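PDB 5AEG: sulfoquinovosidase from Escherichia coli, which hydrolyses sulfoquinovosyl diacylglycerides and simpler sulfoquinovosides such as sulfoquinovosyl glycerol, releasing sulfoquinovose for sulfoglycolysis. Local coordinates for residues V328-Y333 with L397-W402; A428-W433 with M454-T459; E449-M454 with S465-A470. One frame throughout, in Å; residues are numbered along the deposited sequence.

Contact 1 of 3, residues V328-Y333 with L397-W402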
ATOM      1  N   VAL A 328     -10.078  22.257 -13.167  1.00 26.70           N
ATOM      2  CA  VAL A 328      -9.793  21.944 -11.745  1.00 27.06           C
ATOM      3  C   VAL A 328     -10.889  21.029 -11.272  1.00 27.81           C
ATOM      4  O   VAL A 328     -12.105  21.350 -11.286  1.00 24.59           O
ATOM      5  CB  VAL A 328      -9.720  23.213 -10.889  1.00 28.62           C
ATOM      6  CG1 VAL A 328      -9.458  22.952  -9.423  1.00 29.67           C
ATOM      7  CG2 VAL A 328      -8.670  24.155 -11.441  1.00 29.17           C
ATOM      8  N   GLN A 329     -10.451  19.867 -10.832  1.00 24.96           N
ATOM      9  CA  GLN A 329     -11.339  18.868 -10.205  1.00 27.77           C
ATOM     10  C   GLN A 329     -11.436  19.091  -8.700  1.00 27.77           C
ATOM     11  O   GLN A 329     -10.534  19.714  -8.086  1.00 24.76           O
ATOM     12  CB  GLN A 329     -10.766  17.485 -10.481  1.00 26.37           C
ATOM     13  CG  GLN A 329     -10.864  17.040 -11.934  1.00 28.22           C
ATOM     14  CD  GLN A 329     -12.313  16.753 -12.352  1.00 33.16           C
ATOM     15  OE1 GLN A 329     -13.101  16.271 -11.596  1.00 30.62           O
ATOM     16  NE2 GLN A 329     -12.659  17.154 -13.517  1.00 33.07           N
ATOM     17  N   PHE A 330     -12.532  18.617  -8.095  1.00 25.09           N
ATOM     18  CA  PHE A 330     -12.706  18.718  -6.657  1.00 25.21           C
ATOM     19  C   PHE A 330     -12.687  17.319  -6.092  1.00 24.38           C
ATOM     20  O   PHE A 330     -13.415  16.411  -6.575  1.00 22.85           O
ATOM     21  CB  PHE A 330     -14.064  19.368  -6.244  1.00 24.25           C
ATOM     22  CG  PHE A 330     -14.207  19.504  -4.775  1.00 22.98           C
ATOM     23  CD1 PHE A 330     -13.482  20.462  -4.099  1.00 26.29           C
ATOM     24  CD2 PHE A 330     -14.985  18.631  -4.059  1.00 24.65           C
ATOM     25  CE1 PHE A 330     -13.580  20.568  -2.720  1.00 25.62           C
ATOM     26  CE2 PHE A 330     -15.074  18.737  -2.673  1.00 22.52           C
ATOM     27  CZ  PHE A 330     -14.363  19.683  -2.021  1.00 23.82           C
ATOM     28  N   LEU A 331     -11.871  17.145  -5.078  1.00 22.90           N
ATOM     29  CA  LEU A 331     -11.739  15.831  -4.427  1.00 21.66           C
ATOM     30  C   LEU A 331     -12.069  15.893  -2.950  1.00 19.97           C
ATOM     31  O   LEU A 331     -11.713  16.849  -2.242  1.00 21.64           O
ATOM     32  CB  LEU A 331     -10.329  15.250  -4.622  1.00 22.66           C
ATOM     33  CG  LEU A 331      -9.848  14.891  -6.011  1.00 23.90           C
ATOM     34  CD1 LEU A 331      -9.305  16.095  -6.741  1.00 24.51           C
ATOM     35  CD2 LEU A 331      -8.746  13.822  -5.965  1.00 26.98           C
ATOM     36  N   ALA A 332     -12.698  14.859  -2.446  1.00 20.71           N
ATOM     37  CA  ALA A 332     -13.217  14.853  -1.063  1.00 22.59           C
ATOM     38  C   ALA A 332     -12.654  13.719  -0.239  1.00 22.84           C
ATOM     39  O   ALA A 332     -11.535  13.344  -0.461  1.00 23.55           O
ATOM     40  CB  ALA A 332     -14.751  14.888  -1.110  1.00 23.64           C
ATOM     41  N   TYR A 333     -13.373  13.221   0.762  1.00 22.37           N
ATOM     42  CA  TYR A 333     -12.861  12.275   1.726  1.00 21.98           C
ATOM     43  C   TYR A 333     -14.031  11.426   2.227  1.00 22.78           C
ATOM     44  O   TYR A 333     -15.136  11.979   2.517  1.00 18.94           O
ATOM     45  CB  TYR A 333     -12.221  13.018   2.915  1.00 18.79           C
ATOM     46  CG  TYR A 333     -11.754  12.166   4.044  1.00 21.06           C
ATOM     47  CD1 TYR A 333     -12.666  11.644   5.004  1.00 19.05           C
ATOM     48  CD2 TYR A 333     -10.424  11.887   4.242  1.00 19.36           C
ATOM     49  CE1 TYR A 333     -12.219  10.819   6.023  1.00 21.11           C
ATOM     50  CE2 TYR A 333      -9.978  11.071   5.283  1.00 23.42           C
ATOM     51  CZ  TYR A 333     -10.892  10.529   6.166  1.00 20.51           C
ATOM     52  OH  TYR A 333     -10.491   9.761   7.180  1.00 21.30           O
ATOM     53  N   LEU A 397     -22.492  14.926  -6.562  1.00 30.69           N
ATOM     54  CA  LEU A 397     -22.109  16.265  -6.241  1.00 29.77           C
ATOM     55  C   LEU A 397     -21.124  16.804  -7.277  1.00 29.72           C
ATOM     56  O   LEU A 397     -20.927  18.009  -7.396  1.00 32.86           O
ATOM     57  CB  LEU A 397     -21.526  16.294  -4.842  1.00 27.77           C
ATOM     58  CG  LEU A 397     -20.983  17.622  -4.260  1.00 29.47           C
ATOM     59  CD1 LEU A 397     -22.044  18.644  -3.987  1.00 33.45           C
ATOM     60  CD2 LEU A 397     -20.248  17.363  -2.982  1.00 28.65           C
ATOM     61  N   GLY A 398     -20.500  15.916  -8.061  1.00 31.68           N
ATOM     62  CA  GLY A 398     -19.484  16.409  -9.017  1.00 30.53           C
ATOM     63  C   GLY A 398     -18.017  16.192  -8.594  1.00 27.19           C
ATOM     64  O   GLY A 398     -17.094  16.669  -9.258  1.00 30.72           O
ATOM     65  N   CYS A 399     -17.803  15.421  -7.548  1.00 26.26           N
ATOM     66  CA  CYS A 399     -16.419  15.104  -7.119  1.00 28.61           C
ATOM     67  C   CYS A 399     -15.699  14.353  -8.190  1.00 24.49           C
ATOM     68  O   CYS A 399     -16.197  13.349  -8.749  1.00 26.12           O
ATOM     69  CB  CYS A 399     -16.411  14.310  -5.824  1.00 28.26           C
ATOM     70  SG  CYS A 399     -16.992  15.185  -4.390  1.00 28.58           S
ATOM     71  N   GLY A 400     -14.461  14.781  -8.441  1.00 23.34           N
ATOM     72  CA  GLY A 400     -13.573  14.046  -9.328  1.00 22.44           C
ATOM     73  C   GLY A 400     -12.738  12.889  -8.715  1.00 22.22           C
ATOM     74  O   GLY A 400     -12.050  12.169  -9.430  1.00 21.46           O
ATOM     75  N   GLY A 401     -12.803  12.772  -7.402  1.00 21.71           N
ATOM     76  CA  GLY A 401     -12.106  11.769  -6.652  1.00 24.84           C
ATOM     77  C   GLY A 401     -12.189  12.047  -5.199  1.00 26.91           C
ATOM     78  O   GLY A 401     -12.877  13.005  -4.803  1.00 23.65           O
ATOM     79  N   TRP A 402     -11.499  11.223  -4.406  1.00 23.28           N
ATOM     80  CA  TRP A 402     -11.495  11.410  -2.955  1.00 23.20           C
ATOM     81  C   TRP A 402     -10.448  10.536  -2.346  1.00 22.03           C
ATOM     82  O   TRP A 402     -10.055   9.549  -2.954  1.00 24.35           O
ATOM     83  CB  TRP A 402     -12.863  11.050  -2.303  1.00 21.74           C
ATOM     84  CG  TRP A 402     -13.474   9.726  -2.784  1.00 20.64           C
ATOM     85  CD1 TRP A 402     -13.272   8.436  -2.235  1.00 21.32           C
ATOM     86  CD2 TRP A 402     -14.367   9.547  -3.858  1.00 20.51           C
ATOM     87  NE1 TRP A 402     -13.952   7.510  -2.942  1.00 21.17           N
ATOM     88  CE2 TRP A 402     -14.681   8.144  -3.915  1.00 23.14           C
ATOM     89  CE3 TRP A 402     -15.019  10.434  -4.735  1.00 22.15           C
ATOM     90  CZ2 TRP A 402     -15.543   7.598  -4.870  1.00 25.37           C
ATOM     91  CZ3 TRP A 402     -15.925   9.878  -5.718  1.00 24.21           C
ATOM     92  CH2 TRP A 402     -16.175   8.473  -5.752  1.00 25.21           C
TER
HETATM   93  O   HOH W   1     -14.680  17.636  -9.827  1.00 25.12           O
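Phe330 and Cys399 meet because their first torsions swing CG of the one and SG of the other toward each other: CG of Phe330 is anti to the backbone N (chi1 -178°), whereas SG of Cys399 is anti to the carbonyl carbon (chi1 -67°). The sulfur therefore comes to the edge of the phenyl ring, near its plane, with SG 4.0 Å from CD2 of Phe330. The same sulfur also rests against the methyl group of Ala332, and the thiol thus bridges two alternate residues of the neighbouring strand.

Backbone pairing runs alongside this apolar patch. Phe330 O accepts a bond from Gly400 N at 2.7 Å and is touched as well by the CA of Cys399, while Ala332 N donates to Gly401 O at 3.0 Å. These links join strands 329-334 and 401-404, parallel neighbours in the TIM barrel of the family 31 glycosidases. Helix 380-395, which precedes the second strand, covers Ala332 and Trp402 with Met394; just before that strand, Gly398 takes positive phi in a Schellman motif.

Where the pairing begins, beside Gln329, a water links the segments: it accepts from Phe330 N at 2.9 Å and lies 2.7 Å from both Gly398 O and Gln329 OE1. The bent chain of Gln329 brings OE1 within 3.2 Å of Gly400 CA, where a CB on Gly400 would probably collide with that oxygen. Gly401 N, by contrast, is buried with no partner in the model. Trp402 presses its CB against Ala332 O at 3.2 Å, but its indole leads off to bond Asn437 through NE1. One residue beyond Ala332, the hydroxyl of Tyr333 is hydrogen-bonded to the nucleophile Asp405.

Contact 2 of 3, residues A428-W433 with M454-T459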
ATOM      1  N   ALA A 428      -9.034  -8.874   5.743  1.00 22.34           N
ATOM      2  CA  ALA A 428      -9.777  -8.737   4.462  1.00 22.32           C
ATOM      3  C   ALA A 428     -10.536  -7.417   4.302  1.00 19.41           C
ATOM      4  O   ALA A 428     -11.070  -7.108   3.216  1.00 21.69           O
ATOM      5  CB  ALA A 428     -10.773  -9.928   4.324  1.00 23.70           C
ATOM      6  N   TRP A 429     -10.618  -6.649   5.387  1.00 21.22           N
ATOM      7  CA  TRP A 429     -11.454  -5.434   5.364  1.00 21.24           C
ATOM      8  C   TRP A 429     -11.002  -4.405   4.274  1.00 23.75           C
ATOM      9  O   TRP A 429     -11.812  -3.820   3.565  1.00 21.38           O
ATOM     10  CB  TRP A 429     -11.473  -4.712   6.707  1.00 24.60           C
ATOM     11  CG  TRP A 429     -12.778  -4.074   7.013  1.00 23.91           C
ATOM     12  CD1 TRP A 429     -13.071  -2.774   7.044  1.00 27.91           C
ATOM     13  CD2 TRP A 429     -14.026  -4.784   7.262  1.00 25.03           C
ATOM     14  NE1 TRP A 429     -14.427  -2.580   7.388  1.00 26.01           N
ATOM     15  CE2 TRP A 429     -15.030  -3.804   7.492  1.00 27.34           C
ATOM     16  CE3 TRP A 429     -14.341  -6.127   7.400  1.00 24.87           C
ATOM     17  CZ2 TRP A 429     -16.374  -4.150   7.831  1.00 28.82           C
ATOM     18  CZ3 TRP A 429     -15.723  -6.506   7.687  1.00 27.49           C
ATOM     19  CH2 TRP A 429     -16.698  -5.504   7.934  1.00 25.85           C
ATOM     20  N   PRO A 430      -9.705  -4.168   4.146  1.00 22.23           N
ATOM     21  CA  PRO A 430      -9.323  -3.129   3.174  1.00 20.11           C
ATOM     22  C   PRO A 430      -9.788  -3.362   1.749  1.00 20.06           C
ATOM     23  O   PRO A 430     -10.342  -2.470   1.083  1.00 21.62           O
ATOM     24  CB  PRO A 430      -7.756  -3.097   3.293  1.00 22.86           C
ATOM     25  CG  PRO A 430      -7.492  -3.563   4.675  1.00 21.81           C
ATOM     26  CD  PRO A 430      -8.558  -4.634   4.949  1.00 23.49           C
ATOM     27  N   ALA A 431      -9.578  -4.550   1.200  1.00 22.82           N
ATOM     28  CA  ALA A 431     -10.049  -4.756  -0.179  1.00 20.82           C
ATOM     29  C   ALA A 431     -11.596  -4.775  -0.326  1.00 24.00           C
ATOM     30  O   ALA A 431     -12.104  -4.440  -1.411  1.00 21.67           O
ATOM     31  CB  ALA A 431      -9.493  -5.985  -0.743  1.00 21.18           C
ATOM     32  N   LEU A 432     -12.297  -5.120   0.761  1.00 23.84           N
ATOM     33  CA  LEU A 432     -13.771  -5.069   0.780  1.00 24.89           C
ATOM     34  C   LEU A 432     -14.210  -3.598   0.656  1.00 26.20           C
ATOM     35  O   LEU A 432     -15.068  -3.232  -0.170  1.00 26.91           O
ATOM     36  CB  LEU A 432     -14.271  -5.657   2.079  1.00 29.63           C
ATOM     37  CG  LEU A 432     -15.744  -6.006   2.228  1.00 36.45           C
ATOM     38  CD1 LEU A 432     -16.258  -6.798   1.015  1.00 40.70           C
ATOM     39  CD2 LEU A 432     -15.872  -6.828   3.535  1.00 37.42           C
ATOM     40  N   TRP A 433     -13.559  -2.739   1.433  1.00 26.87           N
ATOM     41  CA  TRP A 433     -13.751  -1.271   1.339  1.00 23.15           C
ATOM     42  C   TRP A 433     -13.376  -0.718  -0.009  1.00 21.15           C
ATOM     43  O   TRP A 433     -14.124   0.059  -0.602  1.00 22.42           O
ATOM     44  CB  TRP A 433     -13.039  -0.633   2.556  1.00 22.38           C
ATOM     45  CG  TRP A 433     -12.936   0.847   2.604  1.00 23.34           C
ATOM     46  CD1 TRP A 433     -11.847   1.543   2.979  1.00 24.11           C
ATOM     47  CD2 TRP A 433     -13.982   1.799   2.400  1.00 21.07           C
ATOM     48  NE1 TRP A 433     -12.139   2.890   3.039  1.00 24.26           N
ATOM     49  CE2 TRP A 433     -13.421   3.084   2.597  1.00 21.63           C
ATOM     50  CE3 TRP A 433     -15.312   1.707   1.971  1.00 23.88           C
ATOM     51  CZ2 TRP A 433     -14.145   4.262   2.422  1.00 22.20           C
ATOM     52  CZ3 TRP A 433     -16.055   2.877   1.826  1.00 21.74           C
ATOM     53  CH2 TRP A 433     -15.450   4.160   2.055  1.00 24.12           C
ATOM     54  N   MET A 454      -6.275   5.224  -1.701  1.00 18.12           N
ATOM     55  CA  MET A 454      -6.372   4.544  -0.423  1.00 18.63           C
ATOM     56  C   MET A 454      -5.044   4.360   0.201  1.00 19.77           C
ATOM     57  O   MET A 454      -4.003   4.283  -0.513  1.00 17.63           O
ATOM     58  CB  MET A 454      -6.982   3.095  -0.674  1.00 21.09           C
ATOM     59  CG  MET A 454      -8.325   3.199  -1.347  1.00 22.79           C
ATOM     60  SD  MET A 454      -9.218   1.634  -1.361  1.00 24.20           S
ATOM     61  CE  MET A 454      -9.697   1.424   0.354  1.00 23.88           C
ATOM     62  N   ARG A 455      -5.011   4.216   1.532  1.00 20.79           N
ATOM     63  CA  ARG A 455      -3.801   3.743   2.153  1.00 20.13           C
ATOM     64  C   ARG A 455      -3.821   2.264   2.521  1.00 20.07           C
ATOM     65  O   ARG A 455      -2.875   1.578   2.292  1.00 20.22           O
ATOM     66  CB  ARG A 455      -3.351   4.570   3.356  1.00 22.67           C
ATOM     67  CG  ARG A 455      -4.235   4.637   4.588  1.00 20.56           C
ATOM     68  CD  ARG A 455      -3.590   5.571   5.659  1.00 21.14           C
ATOM     69  NE  ARG A 455      -4.686   5.872   6.607  1.00 24.87           N
ATOM     70  CZ  ARG A 455      -4.939   5.333   7.803  1.00 28.91           C
ATOM     71  NH1 ARG A 455      -4.151   4.509   8.411  1.00 27.54           N
ATOM     72  NH2 ARG A 455      -6.050   5.638   8.429  1.00 34.79           N
ATOM     73  N   ALA A 456      -4.880   1.808   3.185  1.00 19.70           N
ATOM     74  CA  ALA A 456      -5.035   0.394   3.468  1.00 18.72           C
ATOM     75  C   ALA A 456      -5.281  -0.452   2.260  1.00 18.86           C
ATOM     76  O   ALA A 456      -5.893   0.007   1.290  1.00 19.55           O
ATOM     77  CB  ALA A 456      -6.148   0.196   4.499  1.00 18.57           C
ATOM     78  N   GLY A 457      -4.789  -1.703   2.344  1.00 18.53           N
ATOM     79  CA  GLY A 457      -5.025  -2.669   1.365  1.00 18.73           C
ATOM     80  C   GLY A 457      -4.962  -4.078   1.785  1.00 18.29           C
ATOM     81  O   GLY A 457      -4.498  -4.386   2.864  1.00 20.07           O
ATOM     82  N   SER A 458      -5.471  -4.955   0.896  1.00 21.67           N
ATOM     83  CA  SER A 458      -5.370  -6.373   1.106  1.00 19.91           C
ATOM     84  C   SER A 458      -5.569  -7.046  -0.243  1.00 20.86           C
ATOM     85  O   SER A 458      -5.777  -6.385  -1.248  1.00 20.80           O
ATOM     86  CB  SER A 458      -6.439  -6.870   2.121  1.00 21.51           C
ATOM     87  OG  SER A 458      -7.783  -6.660   1.706  1.00 19.85           O
ATOM     88  N   THR A 459      -5.434  -8.365  -0.265  1.00 21.89           N
ATOM     89  CA  THR A 459      -5.589  -9.148  -1.488  1.00 20.56           C
ATOM     90  C   THR A 459      -6.814  -8.736  -2.277  1.00 21.88           C
ATOM     91  O   THR A 459      -7.901  -8.726  -1.748  1.00 22.38           O
ATOM     92  CB  THR A 459      -5.606 -10.654  -1.150  1.00 21.42           C
ATOM     93  OG1 THR A 459      -4.382 -11.032  -0.502  1.00 21.57           O
ATOM     94  CG2 THR A 459      -5.806 -11.423  -2.384  1.00 24.36           C
TER
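The indole of Trp433 receives the methyl end of Met454 obliquely, the two side chains crossing so that CE lies 3.4 Å from CD1 of the tryptophan. Behind that methyl the thioether makes a Met-aromatic contact, SD also obliquely placed, 5.5 Å from the centroid of the five-membered ring. At the indole's edge, NE1 donates to Asp405 O, a bond that helps hold the ring's rotation. The bend of the methionine at its last torsion (chi3 72°) brings the methyl group round to the tryptophan.

A turn earlier in helix 422-444, the pyrrolidine of Pro430 is laid against the backbone of the loop at Gly457. Its CB is 3.3 Å from Gly457 C and 3.4 Å from Gly457 CA, the latter tighter than ordinary carbon packing, and it also meets the CB of Ala456 at 3.9 Å.

Proline has no N-H to give, and the helix is kinked here: neither Pro430 N nor Ala431 N is bonded to the preceding turn. Ser458 supplies the missing partner, its OG accepting from Ala431 N at 2.8 Å with an N-H...O angle of 148°. The first torsion of the serine (chi1 62°) sets the hydroxyl between its own backbone N and carbonyl carbon, facing the helix. The methyl of Ala431 packs beside it, 3.1 Å from the same OG and 3.3 Å from Thr459 O.

Between Met454 and Ala456, Arg455 forms salt bridges with the nucleophile Asp405, with Glu408, probably also an active-site residue, and with Glu152. Residues 454-459 thus form one of the loops that follow the barrel strands and carry active-site groups, as is characteristic of TIM-barrel enzymes, here braced against the kinked helix 422-444.

Contact 3 of 3, residues E449-M454 with S465-A470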
ATOM      1  N   GLU A 449     -12.357   8.081 -15.049  1.00 30.28           N
ATOM      2  CA  GLU A 449     -12.728   9.488 -14.965  1.00 30.34           C
ATOM      3  C   GLU A 449     -12.630  10.047 -13.559  1.00 28.82           C
ATOM      4  O   GLU A 449     -12.287  11.224 -13.362  1.00 30.14           O
ATOM      5  CB  GLU A 449     -14.189   9.740 -15.486  1.00 34.76           C
ATOM      6  CG  GLU A 449     -14.383   9.752 -17.010  1.00 44.49           C
ATOM      7  CD  GLU A 449     -15.869   9.587 -17.379  1.00 50.99           C
ATOM      8  OE1 GLU A 449     -16.699  10.379 -16.879  1.00 49.65           O
ATOM      9  OE2 GLU A 449     -16.210   8.608 -18.088  1.00 61.65           O
ATOM     10  N   ILE A 450     -13.036   9.262 -12.587  1.00 28.51           N
ATOM     11  CA  ILE A 450     -12.884   9.593 -11.178  1.00 27.39           C
ATOM     12  C   ILE A 450     -11.723   8.789 -10.592  1.00 23.91           C
ATOM     13  O   ILE A 450     -11.544   7.613 -10.904  1.00 26.45           O
ATOM     14  CB  ILE A 450     -14.221   9.305 -10.420  1.00 26.26           C
ATOM     15  CG1 ILE A 450     -15.254  10.362 -10.862  1.00 28.80           C
ATOM     16  CG2 ILE A 450     -14.097   9.283  -8.896  1.00 26.86           C
ATOM     17  CD1 ILE A 450     -16.679  10.078 -10.354  1.00 32.07           C
ATOM     18  N   LEU A 451     -10.972   9.434  -9.709  1.00 23.98           N
ATOM     19  CA  LEU A 451      -9.787   8.781  -9.068  1.00 24.26           C
ATOM     20  C   LEU A 451      -9.914   8.819  -7.529  1.00 21.92           C
ATOM     21  O   LEU A 451      -9.906   9.914  -6.912  1.00 22.65           O
ATOM     22  CB  LEU A 451      -8.467   9.451  -9.584  1.00 23.21           C
ATOM     23  CG  LEU A 451      -7.347   8.587  -8.977  1.00 26.36           C
ATOM     24  CD1 LEU A 451      -6.987   7.299  -9.661  1.00 25.44           C
ATOM     25  CD2 LEU A 451      -6.383   9.221  -8.007  1.00 30.10           C
ATOM     26  N   PHE A 452     -10.043   7.661  -6.925  1.00 23.00           N
ATOM     27  CA  PHE A 452      -9.931   7.563  -5.463  1.00 19.92           C
ATOM     28  C   PHE A 452      -8.588   6.962  -5.068  1.00 20.19           C
ATOM     29  O   PHE A 452      -7.949   6.196  -5.830  1.00 21.04           O
ATOM     30  CB  PHE A 452     -11.113   6.832  -4.799  1.00 20.63           C
ATOM     31  CG  PHE A 452     -11.254   5.439  -5.153  1.00 19.27           C
ATOM     32  CD1 PHE A 452     -10.626   4.437  -4.397  1.00 20.37           C
ATOM     33  CD2 PHE A 452     -12.079   5.083  -6.188  1.00 22.62           C
ATOM     34  CE1 PHE A 452     -10.812   3.089  -4.742  1.00 22.56           C
ATOM     35  CE2 PHE A 452     -12.223   3.779  -6.558  1.00 23.65           C
ATOM     36  CZ  PHE A 452     -11.629   2.778  -5.837  1.00 22.60           C
ATOM     37  N   PHE A 453      -8.156   7.291  -3.883  1.00 18.31           N
ATOM     38  CA  PHE A 453      -6.879   6.814  -3.424  1.00 18.97           C
ATOM     39  C   PHE A 453      -7.017   6.296  -2.008  1.00 18.00           C
ATOM     40  O   PHE A 453      -7.751   6.910  -1.209  1.00 19.26           O
ATOM     41  CB  PHE A 453      -5.760   7.861  -3.614  1.00 19.25           C
ATOM     42  CG  PHE A 453      -6.073   9.233  -3.074  1.00 19.82           C
ATOM     43  CD1 PHE A 453      -6.761  10.144  -3.834  1.00 18.59           C
ATOM     44  CD2 PHE A 453      -5.563   9.627  -1.840  1.00 20.22           C
ATOM     45  CE1 PHE A 453      -7.078  11.399  -3.327  1.00 19.73           C
ATOM     46  CE2 PHE A 453      -5.825  10.900  -1.336  1.00 19.12           C
ATOM     47  CZ  PHE A 453      -6.572  11.778  -2.099  1.00 18.86           C
ATOM     48  N   MET A 454      -6.275   5.224  -1.701  1.00 18.12           N
ATOM     49  CA  MET A 454      -6.372   4.544  -0.423  1.00 18.63           C
ATOM     50  C   MET A 454      -5.044   4.360   0.201  1.00 19.77           C
ATOM     51  O   MET A 454      -4.003   4.283  -0.513  1.00 17.63           O
ATOM     52  CB  MET A 454      -6.982   3.095  -0.674  1.00 21.09           C
ATOM     53  CG  MET A 454      -8.325   3.199  -1.347  1.00 22.79           C
ATOM     54  SD  MET A 454      -9.218   1.634  -1.361  1.00 24.20           S
ATOM     55  CE  MET A 454      -9.697   1.424   0.354  1.00 23.88           C
ATOM     56  N   SER A 465      -8.442  -0.915  -5.985  1.00 24.23           N
ATOM     57  CA  SER A 465      -7.997   0.464  -5.574  1.00 20.16           C
ATOM     58  C   SER A 465      -7.381   1.113  -6.817  1.00 20.70           C
ATOM     59  O   SER A 465      -6.373   0.631  -7.371  1.00 21.59           O
ATOM     60  CB  SER A 465      -6.988   0.455  -4.458  1.00 21.88           C
ATOM     61  OG  SER A 465      -6.585   1.778  -4.182  1.00 22.22           O
ATOM     62  N   THR A 466      -7.941   2.224  -7.254  1.00 20.46           N
ATOM     63  CA  THR A 466      -7.448   2.874  -8.406  1.00 20.73           C
ATOM     64  C   THR A 466      -6.103   3.608  -8.182  1.00 22.81           C
ATOM     65  O   THR A 466      -5.442   3.995  -9.159  1.00 19.77           O
ATOM     66  CB  THR A 466      -8.487   3.921  -8.907  1.00 21.09           C
ATOM     67  OG1 THR A 466      -9.026   4.672  -7.780  1.00 20.06           O
ATOM     68  CG2 THR A 466      -9.711   3.170  -9.590  1.00 22.18           C
ATOM     69  N   MET A 467      -5.727   3.821  -6.932  1.00 20.77           N
ATOM     70  CA  MET A 467      -4.429   4.473  -6.603  1.00 21.36           C
ATOM     71  C   MET A 467      -4.124   4.233  -5.177  1.00 20.21           C
ATOM     72  O   MET A 467      -5.032   4.415  -4.308  1.00 19.84           O
ATOM     73  CB  MET A 467      -4.543   5.983  -6.852  1.00 21.80           C
ATOM     74  CG  MET A 467      -3.394   6.788  -6.316  1.00 22.41           C
ATOM     75  SD  MET A 467      -1.773   6.576  -7.100  1.00 19.92           S
ATOM     76  CE  MET A 467      -2.105   7.466  -8.640  1.00 21.33           C
ATOM     77  N   MET A 468      -2.887   3.812  -4.881  1.00 19.57           N
ATOM     78  CA  MET A 468      -2.445   3.737  -3.516  1.00 17.78           C
ATOM     79  C   MET A 468      -1.717   5.047  -3.152  1.00 19.73           C
ATOM     80  O   MET A 468      -1.036   5.660  -3.967  1.00 18.22           O
ATOM     81  CB  MET A 468      -1.544   2.519  -3.214  1.00 19.41           C
ATOM     82  CG  MET A 468      -2.101   1.192  -3.630  1.00 18.49           C
ATOM     83  SD  MET A 468      -3.692   0.832  -2.947  1.00 20.48           S
ATOM     84  CE  MET A 468      -3.508   1.023  -1.215  1.00 23.36           C
ATOM     85  N   TRP A 469      -1.887   5.468  -1.887  1.00 20.67           N
ATOM     86  CA  TRP A 469      -1.006   6.488  -1.317  1.00 19.63           C
ATOM     87  C   TRP A 469      -0.310   5.906  -0.115  1.00 20.13           C
ATOM     88  O   TRP A 469      -0.863   5.070   0.616  1.00 19.21           O
ATOM     89  CB  TRP A 469      -1.630   7.869  -1.131  1.00 23.07           C
ATOM     90  CG  TRP A 469      -1.827   8.408   0.266  1.00 19.57           C
ATOM     91  CD1 TRP A 469      -0.984   9.228   0.978  1.00 17.99           C
ATOM     92  CD2 TRP A 469      -3.001   8.233   1.091  1.00 22.66           C
ATOM     93  NE1 TRP A 469      -1.535   9.491   2.200  1.00 18.69           N
ATOM     94  CE2 TRP A 469      -2.741   8.850   2.303  1.00 19.18           C
ATOM     95  CE3 TRP A 469      -4.188   7.494   0.940  1.00 26.08           C
ATOM     96  CZ2 TRP A 469      -3.679   8.835   3.381  1.00 27.58           C
ATOM     97  CZ3 TRP A 469      -5.108   7.500   1.972  1.00 25.84           C
ATOM     98  CH2 TRP A 469      -4.813   8.110   3.200  1.00 24.71           C
ATOM     99  N   ALA A 470       0.853   6.474   0.181  1.00 16.87           N
ATOM    100  CA  ALA A 470       1.708   5.918   1.203  1.00 17.85           C
ATOM    101  C   ALA A 470       1.312   6.198   2.670  1.00 17.31           C
ATOM    102  O   ALA A 470       2.054   5.878   3.557  1.00 18.50           O
ATOM    103  CB  ALA A 470       3.132   6.376   0.963  1.00 18.79           C
TER
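Phe452 and Thr466 cross at about a right angle, the hydroxyl of the threonine hanging over the centre of the phenyl ring with OG1 3.3 Å above its plane. That hydroxyl is no mere passenger: it donates to Phe452 O at 2.7 Å, tilted somewhat from the carbonyl plane, so one residue provides both acceptor and aromatic face. Were Phe452 replaced by an alanine, the Thr466 hydroxyl would probably lose its aromatic cover and a gap would open against Asn437 and Leu441 of helix 422-444. Leu451 slides past Thr466 in the opposite direction, its CD1 lying 3.8 Å from CB of the threonine.

Strands 451-454 and 468-469 run in parallel at the seam of the TIM barrel, where a single bridge between Met454 and Met468 closes the round of eight. Met454 N donates to Met467 O at 3.0 Å, and Trp469 N returns a bond to Met454 O at 2.8 Å.

On the side of the sheet turned from Phe452, the ring of Phe453 directs its edge at the face of Trp469, offset, with planes at 86° and centroids 5.8 Å apart. CG of Met467 packs on CB of Phe453 at 3.7 Å. The indole also meets the Met454 backbone obliquely, CE3 coming within 3.3 Å of Met454 C. Its NE1 is tied to Asp504, and its side chain approaches both the nucleophile Asp405 and the substrate-binding His537.

All three contacts are buried within the TIM-barrel domain and none belongs to the surface. Contacts 1 and 3 pair parallel strands of the same barrel and adjoin directly, strand 401-404 lying beside strand 451-454 with probable backbone bonds from Leu451 N to Gly400 O and from Phe453 N to Trp402 O. Contact 2 joins helix to loop instead. It shares Met454 with contact 3, but its centre is about 21 Å from that of contact 1. Chemistry follows position: glycines, a thiol and a water fill the start of the strand pairing in contact 1, aromatics and methionines the barrel seam in contact 3, and a proline kink answered by a serine hydroxyl marks contact 2.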